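Local coordinates for protein haloalkane dehalogenase (Mycobacterium rhodesiae, PDB 4MJ3) that hydrolyses haloalkanes, cleaving the carbon-halogen bond to give an alcohol and a halide ion, as an alpha/beta hydrolase, at residues 22-27 with 109-114; 94-99 with 205-210; 99-104 with 210-215. One frame throughout, in Å; residues are numbered along the deposited sequence.

Contact 1 of 3, residues 22-27 with 109-114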
loop_
_atom_site.group_PDB
_atom_site.type_symbol
_atom_site.label_atom_id
_atom_site.label_comp_id
_atom_site.label_asym_id
_atom_site.label_seq_id
_atom_site.Cartn_x
_atom_site.Cartn_y
_atom_site.Cartn_z
ATOM N N ARG A 22 1.885 16.521 -4.821
ATOM C CA ARG A 22 0.917 16.706 -5.886
ATOM C C ARG A 22 -0.418 16.205 -5.367
ATOM O O ARG A 22 -0.474 15.402 -4.423
ATOM C CB ARG A 22 1.341 15.952 -7.156
ATOM C CG ARG A 22 2.763 16.249 -7.611
ATOM C CD ARG A 22 2.905 17.501 -8.467
ATOM N NE ARG A 22 2.094 17.499 -9.688
ATOM N N TYR A 23 -1.488 16.691 -5.974
ATOM C CA TYR A 23 -2.816 16.378 -5.514
ATOM C C TYR A 23 -3.783 16.128 -6.650
ATOM O O TYR A 23 -3.677 16.740 -7.712
ATOM C CB TYR A 23 -3.378 17.529 -4.669
ATOM C CG TYR A 23 -2.533 17.873 -3.492
ATOM C CD1 TYR A 23 -2.588 17.104 -2.331
ATOM C CD2 TYR A 23 -1.672 18.956 -3.522
ATOM C CE1 TYR A 23 -1.821 17.425 -1.228
ATOM C CE2 TYR A 23 -0.891 19.268 -2.434
ATOM C CZ TYR A 23 -0.965 18.496 -1.299
ATOM O OH TYR A 23 -0.198 18.791 -0.208
ATOM N N VAL A 24 -4.737 15.236 -6.393
ATOM C CA VAL A 24 -5.903 15.052 -7.247
ATOM C C VAL A 24 -7.150 15.077 -6.372
ATOM O O VAL A 24 -7.076 14.807 -5.176
ATOM C CB VAL A 24 -5.858 13.709 -8.028
ATOM C CG1 VAL A 24 -4.807 13.749 -9.131
ATOM C CG2 VAL A 24 -5.646 12.520 -7.091
ATOM N N GLU A 25 -8.289 15.353 -6.977
ATOM C CA GLU A 25 -9.563 15.330 -6.256
ATOM C C GLU A 25 -10.410 14.181 -6.754
ATOM O O GLU A 25 -10.445 13.917 -7.951
ATOM C CB GLU A 25 -10.261 16.655 -6.445
ATOM C CG GLU A 25 -9.334 17.786 -6.043
ATOM C CD GLU A 25 -10.047 18.955 -5.429
ATOM O OE1 GLU A 25 -10.997 19.461 -6.058
ATOM O OE2 GLU A 25 -9.634 19.361 -4.324
ATOM N N VAL A 26 -11.074 13.506 -5.827
ATOM C CA VAL A 26 -11.960 12.392 -6.143
ATOM C C VAL A 26 -13.288 12.584 -5.432
ATOM O O VAL A 26 -13.360 13.297 -4.445
ATOM C CB VAL A 26 -11.337 11.035 -5.760
ATOM C CG1 VAL A 26 -10.002 10.838 -6.489
ATOM C CG2 VAL A 26 -11.098 10.920 -4.267
ATOM N N ASP A 27 -14.327 11.926 -5.938
ATOM C CA ASP A 27 -15.634 11.943 -5.306
ATOM C C ASP A 27 -15.559 11.271 -3.934
ATOM O O ASP A 27 -14.951 10.217 -3.782
ATOM C CB ASP A 27 -16.642 11.182 -6.167
ATOM C CG ASP A 27 -17.042 11.929 -7.408
ATOM O OD1 ASP A 27 -16.778 13.139 -7.519
ATOM O OD2 ASP A 27 -17.665 11.292 -8.289
ATOM N N ILE A 109 -5.940 6.967 -9.559
ATOM C CA ILE A 109 -5.184 6.443 -10.694
ATOM C C ILE A 109 -5.722 7.027 -12.023
ATOM O O ILE A 109 -4.959 7.450 -12.900
ATOM C CB ILE A 109 -5.225 4.894 -10.699
ATOM C CG1 ILE A 109 -4.420 4.366 -9.520
ATOM C CG2 ILE A 109 -4.695 4.303 -12.012
ATOM C CD1 ILE A 109 -4.624 2.889 -9.229
ATOM N N GLU A 110 -7.044 7.021 -12.168
ATOM C CA GLU A 110 -7.687 7.533 -13.368
ATOM C C GLU A 110 -7.455 9.028 -13.563
ATOM O O GLU A 110 -7.234 9.480 -14.684
ATOM C CB GLU A 110 -9.176 7.238 -13.340
ATOM C CG GLU A 110 -9.529 5.770 -13.501
ATOM C CD GLU A 110 -9.488 5.328 -14.946
ATOM O OE1 GLU A 110 -8.376 5.202 -15.495
ATOM O OE2 GLU A 110 -10.565 5.098 -15.537
ATOM N N GLU A 111 -7.529 9.780 -12.471
ATOM C CA GLU A 111 -7.389 11.232 -12.526
ATOM C C GLU A 111 -5.936 11.625 -12.850
ATOM O O GLU A 111 -5.703 12.532 -13.645
ATOM C CB GLU A 111 -7.849 11.855 -11.208
ATOM C CG GLU A 111 -8.084 13.353 -11.276
ATOM C CD GLU A 111 -9.160 13.747 -12.269
ATOM O OE1 GLU A 111 -10.236 13.106 -12.273
ATOM O OE2 GLU A 111 -8.903 14.678 -13.069
ATOM N N ILE A 112 -4.981 10.909 -12.263
ATOM C CA ILE A 112 -3.580 11.107 -12.598
ATOM C C ILE A 112 -3.299 10.699 -14.053
ATOM O O ILE A 112 -2.516 11.358 -14.747
ATOM C CB ILE A 112 -2.643 10.342 -11.650
ATOM C CG1 ILE A 112 -2.822 10.854 -10.216
ATOM C CG2 ILE A 112 -1.206 10.522 -12.112
ATOM C CD1 ILE A 112 -2.255 9.941 -9.172
ATOM N N GLY A 113 -4.002 9.678 -14.529
ATOM C CA GLY A 113 -3.950 9.258 -15.932
ATOM C C GLY A 113 -2.882 8.225 -16.218
ATOM O O GLY A 113 -2.256 8.242 -17.266
ATOM N N LEU A 114 -2.674 7.320 -15.281
ATOM C CA LEU A 114 -1.630 6.307 -15.406
ATOM C C LEU A 114 -2.040 5.174 -16.349
ATOM O O LEU A 114 -3.209 4.777 -16.369
ATOM C CB LEU A 114 -1.300 5.733 -14.027
ATOM C CG LEU A 114 -0.865 6.729 -12.954
ATOM C CD1 LEU A 114 -0.620 6.022 -11.642
ATOM C CD2 LEU A 114 0.383 7.478 -13.393
HETATM O O HOH W 1 -11.904 12.280 -9.848
#

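Contact 2 of 3, residues 94-99 with 205-210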
loop_
_atom_site.group_PDB
_atom_site.type_symbol
_atom_site.label_atom_id
_atom_site.label_comp_id
_atom_site.label_asym_id
_atom_site.label_seq_id
_atom_site.Cartn_x
_atom_site.Cartn_y
_atom_site.Cartn_z
ATOM N N ASP A 94 -16.943 4.692 10.071
ATOM C CA ASP A 94 -17.908 4.135 9.131
ATOM C C ASP A 94 -17.760 4.658 7.705
ATOM O O ASP A 94 -18.338 4.081 6.798
ATOM C CB ASP A 94 -19.329 4.401 9.635
ATOM C CG ASP A 94 -19.614 3.700 10.932
ATOM O OD1 ASP A 94 -19.114 2.567 11.128
ATOM O OD2 ASP A 94 -20.330 4.288 11.756
ATOM N N ASP A 95 -16.993 5.733 7.507
ATOM C CA ASP A 95 -16.704 6.275 6.177
ATOM C C ASP A 95 -15.697 5.365 5.440
ATOM O O ASP A 95 -15.537 5.485 4.227
ATOM C CB ASP A 95 -16.079 7.694 6.241
ATOM C CG ASP A 95 -17.023 8.787 6.833
ATOM O OD1 ASP A 95 -18.235 8.730 6.577
ATOM O OD2 ASP A 95 -16.502 9.705 7.534
ATOM N N TYR A 96 -14.974 4.526 6.177
ATOM C CA TYR A 96 -13.927 3.713 5.579
ATOM C C TYR A 96 -14.429 2.287 5.422
ATOM O O TYR A 96 -14.813 1.617 6.409
ATOM C CB TYR A 96 -12.663 3.718 6.427
ATOM C CG TYR A 96 -12.049 5.078 6.632
ATOM C CD1 TYR A 96 -12.469 5.889 7.681
ATOM C CD2 TYR A 96 -11.076 5.558 5.784
ATOM C CE1 TYR A 96 -11.908 7.144 7.891
ATOM C CE2 TYR A 96 -10.488 6.808 5.989
ATOM C CZ TYR A 96 -10.917 7.591 7.038
ATOM O OH TYR A 96 -10.361 8.808 7.287
ATOM N N THR A 97 -14.425 1.821 4.179
ATOM C CA THR A 97 -14.756 0.431 3.847
ATOM C C THR A 97 -13.790 -0.024 2.773
ATOM O O THR A 97 -13.097 0.788 2.144
ATOM C CB THR A 97 -16.181 0.265 3.282
ATOM O OG1 THR A 97 -16.271 0.896 2.000
ATOM C CG2 THR A 97 -17.254 0.834 4.220
ATOM N N TYR A 98 -13.704 -1.336 2.586
ATOM C CA TYR A 98 -12.811 -1.898 1.568
ATOM C C TYR A 98 -13.223 -1.342 0.199
ATOM O O TYR A 98 -12.386 -0.815 -0.562
ATOM C CB TYR A 98 -12.896 -3.413 1.621
ATOM C CG TYR A 98 -11.727 -4.223 1.091
ATOM C CD1 TYR A 98 -11.052 -3.880 -0.080
ATOM C CD2 TYR A 98 -11.299 -5.349 1.786
ATOM C CE1 TYR A 98 -10.015 -4.670 -0.559
ATOM C CE2 TYR A 98 -10.271 -6.132 1.307
ATOM C CZ TYR A 98 -9.635 -5.790 0.141
ATOM O OH TYR A 98 -8.605 -6.615 -0.326
ATOM N N GLN A 99 -14.535 -1.356 -0.061
ATOM C CA GLN A 99 -15.087 -0.825 -1.317
ATOM C C GLN A 99 -14.722 0.640 -1.531
ATOM O O GLN A 99 -14.311 1.020 -2.629
ATOM C CB GLN A 99 -16.611 -0.948 -1.353
ATOM C CG GLN A 99 -17.244 -0.534 -2.674
ATOM C CD GLN A 99 -16.855 -1.453 -3.805
ATOM O OE1 GLN A 99 -17.172 -2.646 -3.781
ATOM N NE2 GLN A 99 -16.118 -0.925 -4.779
ATOM N N TYR A 205 -7.909 12.636 13.601
ATOM C CA TYR A 205 -7.382 12.383 12.273
ATOM C C TYR A 205 -7.141 10.887 11.986
ATOM O O TYR A 205 -6.678 10.549 10.895
ATOM C CB TYR A 205 -6.051 13.114 12.070
ATOM C CG TYR A 205 -6.134 14.607 12.075
ATOM C CD1 TYR A 205 -6.176 15.308 13.274
ATOM C CD2 TYR A 205 -6.199 15.321 10.898
ATOM C CE1 TYR A 205 -6.249 16.694 13.282
ATOM C CE2 TYR A 205 -6.255 16.710 10.891
ATOM C CZ TYR A 205 -6.277 17.383 12.082
ATOM O OH TYR A 205 -6.361 18.769 12.092
ATOM N N GLN A 206 -7.434 10.013 12.947
ATOM C CA GLN A 206 -6.997 8.616 12.866
ATOM C C GLN A 206 -8.113 7.597 12.624
ATOM O O GLN A 206 -7.899 6.419 12.816
ATOM C CB GLN A 206 -6.225 8.237 14.145
ATOM C CG GLN A 206 -4.914 8.979 14.323
ATOM C CD GLN A 206 -4.164 8.502 15.550
ATOM O OE1 GLN A 206 -4.765 8.278 16.605
ATOM N NE2 GLN A 206 -2.859 8.325 15.416
ATOM N N ALA A 207 -9.300 8.042 12.221
ATOM C CA ALA A 207 -10.403 7.126 12.008
ATOM C C ALA A 207 -10.067 6.060 10.970
ATOM O O ALA A 207 -10.455 4.905 11.137
ATOM C CB ALA A 207 -11.676 7.878 11.630
ATOM N N GLY A 208 -9.365 6.453 9.907
ATOM C CA GLY A 208 -8.972 5.514 8.848
ATOM C C GLY A 208 -7.953 4.514 9.371
ATOM O O GLY A 208 -8.030 3.324 9.090
ATOM N N ALA A 209 -6.999 5.021 10.151
ATOM C CA ALA A 209 -5.979 4.163 10.775
ATOM C C ALA A 209 -6.586 3.165 11.797
ATOM O O ALA A 209 -6.159 2.021 11.868
ATOM C CB ALA A 209 -4.888 5.024 11.423
ATOM N N ARG A 210 -7.578 3.598 12.572
ATOM C CA ARG A 210 -8.244 2.683 13.507
ATOM C C ARG A 210 -9.122 1.653 12.800
ATOM O O ARG A 210 -9.228 0.532 13.252
ATOM C CB ARG A 210 -9.107 3.470 14.489
ATOM C CG ARG A 210 -8.297 4.220 15.517
ATOM C CD ARG A 210 -7.747 3.309 16.601
ATOM N NE ARG A 210 -7.262 4.104 17.731
ATOM C CZ ARG A 210 -6.821 3.623 18.888
ATOM N NH1 ARG A 210 -6.756 2.317 19.120
ATOM N NH2 ARG A 210 -6.457 4.466 19.839
#

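Contact 3 of 3, residues 99-104 with 210-215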
loop_
_atom_site.group_PDB
_atom_site.type_symbol
_atom_site.label_atom_id
_atom_site.label_comp_id
_atom_site.label_asym_id
_atom_site.label_seq_id
_atom_site.Cartn_x
_atom_site.Cartn_y
_atom_site.Cartn_z
ATOM N N GLN A 99 -14.535 -1.356 -0.061
ATOM C CA GLN A 99 -15.087 -0.825 -1.317
ATOM C C GLN A 99 -14.722 0.640 -1.531
ATOM O O GLN A 99 -14.311 1.020 -2.629
ATOM C CB GLN A 99 -16.611 -0.948 -1.353
ATOM C CG GLN A 99 -17.244 -0.534 -2.674
ATOM C CD GLN A 99 -16.855 -1.453 -3.805
ATOM O OE1 GLN A 99 -17.172 -2.646 -3.781
ATOM N NE2 GLN A 99 -16.118 -0.925 -4.779
ATOM N N ALA A 100 -14.831 1.452 -0.476
ATOM C CA ALA A 100 -14.561 2.867 -0.597
ATOM C C ALA A 100 -13.096 3.109 -0.959
ATOM O O ALA A 100 -12.799 3.980 -1.806
ATOM C CB ALA A 100 -14.931 3.602 0.687
ATOM N N HIS A 101 -12.186 2.372 -0.318
ATOM C CA HIS A 101 -10.754 2.535 -0.594
ATOM C C HIS A 101 -10.414 2.144 -2.028
ATOM O O HIS A 101 -9.612 2.815 -2.694
ATOM C CB HIS A 101 -9.903 1.716 0.381
ATOM C CG HIS A 101 -9.663 2.401 1.690
ATOM N ND1 HIS A 101 -8.930 3.560 1.798
ATOM C CD2 HIS A 101 -10.050 2.083 2.943
ATOM C CE1 HIS A 101 -8.849 3.910 3.067
ATOM N NE2 HIS A 101 -9.526 3.033 3.782
ATOM N N VAL A 102 -11.019 1.062 -2.484
ATOM C CA VAL A 102 -10.863 0.602 -3.857
ATOM C C VAL A 102 -11.343 1.684 -4.818
ATOM O O VAL A 102 -10.636 2.013 -5.784
ATOM C CB VAL A 102 -11.598 -0.736 -4.061
ATOM C CG1 VAL A 102 -11.802 -1.061 -5.537
ATOM C CG2 VAL A 102 -10.828 -1.848 -3.361
ATOM N N ASP A 103 -12.527 2.241 -4.561
ATOM C CA ASP A 103 -13.092 3.258 -5.454
ATOM C C ASP A 103 -12.262 4.552 -5.427
ATOM O O ASP A 103 -12.017 5.193 -6.477
ATOM C CB ASP A 103 -14.559 3.547 -5.119
ATOM C CG ASP A 103 -15.493 2.379 -5.473
ATOM O OD1 ASP A 103 -15.098 1.516 -6.286
ATOM O OD2 ASP A 103 -16.592 2.304 -4.893
ATOM N N TRP A 104 -11.830 4.945 -4.243
ATOM C CA TRP A 104 -11.001 6.155 -4.112
ATOM C C TRP A 104 -9.660 5.996 -4.818
ATOM O O TRP A 104 -9.229 6.871 -5.577
ATOM C CB TRP A 104 -10.762 6.491 -2.640
ATOM C CG TRP A 104 -11.944 7.027 -1.912
ATOM C CD1 TRP A 104 -12.908 7.852 -2.399
ATOM C CD2 TRP A 104 -12.257 6.802 -0.530
ATOM N NE1 TRP A 104 -13.804 8.169 -1.393
ATOM C CE2 TRP A 104 -13.425 7.546 -0.238
ATOM C CE3 TRP A 104 -11.640 6.085 0.498
ATOM C CZ2 TRP A 104 -14.003 7.562 1.036
ATOM C CZ3 TRP A 104 -12.204 6.107 1.763
ATOM C CH2 TRP A 104 -13.392 6.821 2.017
ATOM N N ARG A 210 -7.578 3.598 12.572
ATOM C CA ARG A 210 -8.244 2.683 13.507
ATOM C C ARG A 210 -9.122 1.653 12.800
ATOM O O ARG A 210 -9.228 0.532 13.252
ATOM C CB ARG A 210 -9.107 3.470 14.489
ATOM C CG ARG A 210 -8.297 4.220 15.517
ATOM C CD ARG A 210 -7.747 3.309 16.601
ATOM N NE ARG A 210 -7.262 4.104 17.731
ATOM C CZ ARG A 210 -6.821 3.623 18.888
ATOM N NH1 ARG A 210 -6.756 2.317 19.120
ATOM N NH2 ARG A 210 -6.457 4.466 19.839
ATOM N N GLN A 211 -9.757 2.050 11.707
ATOM C CA GLN A 211 -10.720 1.177 11.045
ATOM C C GLN A 211 -10.041 0.105 10.182
ATOM O O GLN A 211 -10.607 -0.987 10.027
ATOM C CB GLN A 211 -11.754 1.978 10.244
ATOM C CG GLN A 211 -12.937 1.160 9.691
ATOM C CD GLN A 211 -13.797 0.492 10.760
ATOM O OE1 GLN A 211 -13.604 0.665 11.966
ATOM N NE2 GLN A 211 -14.743 -0.313 10.307
ATOM N N PHE A 212 -8.868 0.386 9.620
ATOM C CA PHE A 212 -8.298 -0.536 8.632
ATOM C C PHE A 212 -8.241 -1.994 9.065
ATOM O O PHE A 212 -8.664 -2.880 8.323
ATOM C CB PHE A 212 -6.894 -0.129 8.153
ATOM C CG PHE A 212 -6.841 0.287 6.697
ATOM C CD1 PHE A 212 -7.677 -0.298 5.750
ATOM C CD2 PHE A 212 -5.902 1.206 6.274
ATOM C CE1 PHE A 212 -7.618 0.081 4.429
ATOM C CE2 PHE A 212 -5.859 1.616 4.964
ATOM C CZ PHE A 212 -6.694 1.025 4.025
ATOM N N PRO A 213 -7.748 -2.254 10.273
ATOM C CA PRO A 213 -7.629 -3.663 10.673
ATOM C C PRO A 213 -8.976 -4.390 10.790
ATOM O O PRO A 213 -9.021 -5.628 10.683
ATOM C CB PRO A 213 -6.934 -3.578 12.035
ATOM C CG PRO A 213 -6.172 -2.298 11.958
ATOM C CD PRO A 213 -7.120 -1.367 11.271
HETATM N N MSE A 214 -10.061 -3.651 11.004
HETATM C CA MSE A 214 -11.412 -4.246 11.045
HETATM C C MSE A 214 -11.963 -4.522 9.669
HETATM O O MSE A 214 -12.959 -5.234 9.532
HETATM C CB MSE A 214 -12.400 -3.354 11.807
HETATM C CG MSE A 214 -11.946 -3.011 13.227
HETATM SE SE MSE A 214 -11.361 -4.602 14.258
HETATM C CE MSE A 214 -13.074 -5.582 14.272
ATOM N N LEU A 215 -11.325 -3.996 8.628
ATOM C CA LEU A 215 -11.767 -4.200 7.244
ATOM C C LEU A 215 -11.151 -5.431 6.596
ATOM O O LEU A 215 -11.515 -5.779 5.483
ATOM C CB LEU A 215 -11.449 -2.958 6.388
ATOM C CG LEU A 215 -12.119 -1.652 6.855
ATOM C CD1 LEU A 215 -11.720 -0.525 5.921
ATOM C CD2 LEU A 215 -13.634 -1.785 6.912
#

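Contact 1 of 3, residues 22-27 with 109-114
Val24 reaches from an edge strand onto the last turn of a helix, where it meets Ile112 and the aliphatic part of Glu111. The apolar contacts centre on one methyl. Val24 CG1 lies 3.7 Å from Ile112 CG1, and the two side chains cross at about a right angle. Val24 CG1 is also 3.9 Å from Glu111 CG. Val24 CB lies 4.0 Å from Glu111 CG, and these two side chains slide past each other in opposite directions. CG1 of Val24 stands anti to its carbonyl carbon (chi1 -72°), which brings this branch to the helix.

The fold here is the alpha/beta hydrolase fold, a mixed sheet flanked by helices. Strand 22-27 is an outermost strand of the main sheet and pairs antiparallel with strand 33-41. Helix 98-112 packs against the sheet. Tyr38 of strand 33-41 touches both Val24 and Ile112, so it extends the apolar patch. Earlier in the helix, Trp104 and Ala107 meet Val26.

The polar contact runs through water. Glu111 bends at chi2 (61°), and its OE1 accepts a hydrogen bond of 3.1 Å from water 1. That water also donates to Glu25 O, at 2.9 Å. One water thus links the helix carboxylate to a strand carbonyl, with no direct hydrogen bond between the segments. Glu111 CG lies 4.1 Å from Glu25 O. The carboxylate of Glu25 leads away from the helix.

At the helix end Gly113 N donates to Ile109 O at 2.9 Å. Gly113 then leaves the helical conformation with a positive phi of 90°, and the chain turns to Leu114, which packs on strands 48-52 and 75-79.

Contact 2 of 3, residues 94-99 with 205-210
This is a buried ring-on-backbone contact, a CH-pi interaction of Tyr96 with Gly208. It joins the loop just before helix 98-112 of the alpha/beta hydrolase core to the start of helix 207-211. That short helix comes after helices 159-170, 176-182 and 190-197, in the region after strand 140-145 that probably forms the cap, as in related haloalkane dehalogenases. Gly208 CA stands 3.3 Å from the centroid of the Tyr96 ring. It is only 10° off the ring normal, so the alpha carbon sits over the centre of the face. With no side chain at Gly208, the helix backbone itself can lie on the ring.

Tyr96 CG is anti to the carbonyl carbon (chi1 -60°), and the ring extends toward the helix from there. Its hydroxyl is held beyond the contact by a hydrogen bond to Pro90 O, which helps to fix the ring. Thr97, at the N-cap of helix 98-112, bonds through OG1 to Ala100 N. On the other segment, Ala207 adds its methyl, with CB 3.8 Å from Tyr96 CE1. The amide of the glycine comes over the same side of the ring as its CA, with Gly208 N 3.3 Å from Tyr96 CE1.

Contact 3 of 3, residues 99-104 with 210-215
His101 and Phe212 bring their rings together in an offset stack, which joins helix 98-112 of the core to the probable cap region. The ring centroids of His101 and Phe212 are 4.4 Å apart and the planes are inclined by 21°. The side chains come from opposite directions, so the rings overlap near their outer ends. Phe212 CZ lies over one face of the imidazole, toward its rim, and is 3.5 Å from His101 NE2. Next to it, Phe212 CE1 is 3.5 Å from His101 CD2.

The first bond of His101 places CG anti to the carbonyl carbon (chi1 -83°), which sends the imidazole out from helix 98-112. Phe212 has chi1 -113°, off the staggered positions. Its CB points past the helix rather than at it, but the ring end reaches the imidazole. Leu215, three residues on, meets the imidazole with CD1 at the edge, near the ring plane, 4.3 Å from His101 CD2.

The opposite face of the imidazole belongs to its own helix. Trp104 CZ3 stands 4.1 Å above the plane of the His101 ring, also offset toward the rim. The imidazole thus has Phe212 over one face and the edge of the Trp104 indole over the opposite one. In turn, His101 ND1 sits at the edge of the indole, in its plane. Trp104 NE1 is hydrogen-bonded to Ser28 O.

Phe212 also meets Phe84 and stacks with Trp124, which extends the stack into an aromatic cluster, probably beside the active site. Trp124 opens helix 124-135, shortly after strand 117-121, probably at the nucleophile elbow of the hydrolase fold. It touches Leu215, and Ile128 of the same helix meets His101. Pro213 and Met214, modelled as selenomethionine, pack on helix 159-170.

From the N terminus, strand 22-27 comes first, and contact 1 closes a loop from this sheet edge to the end of helix 98-112. Contact 2 begins within that loop, at 94-99, and closes on 205-210. Contact 3 closes nearly the same long loop, from 99-104 to 210-215. It holds strands 117-121 and 140-145 and the helices after them. All three pairs cross along the chain. Contacts 2 and 3 share Gln99 and Arg210 and touch, with Tyr96 CD2 3.6 Å from His101 NE2. They tie core helix 98-112, common to all three, to the probable cap. Contact 1 meets contact 3 where Asp27 O lies 3.3 Å from Trp104 NE1.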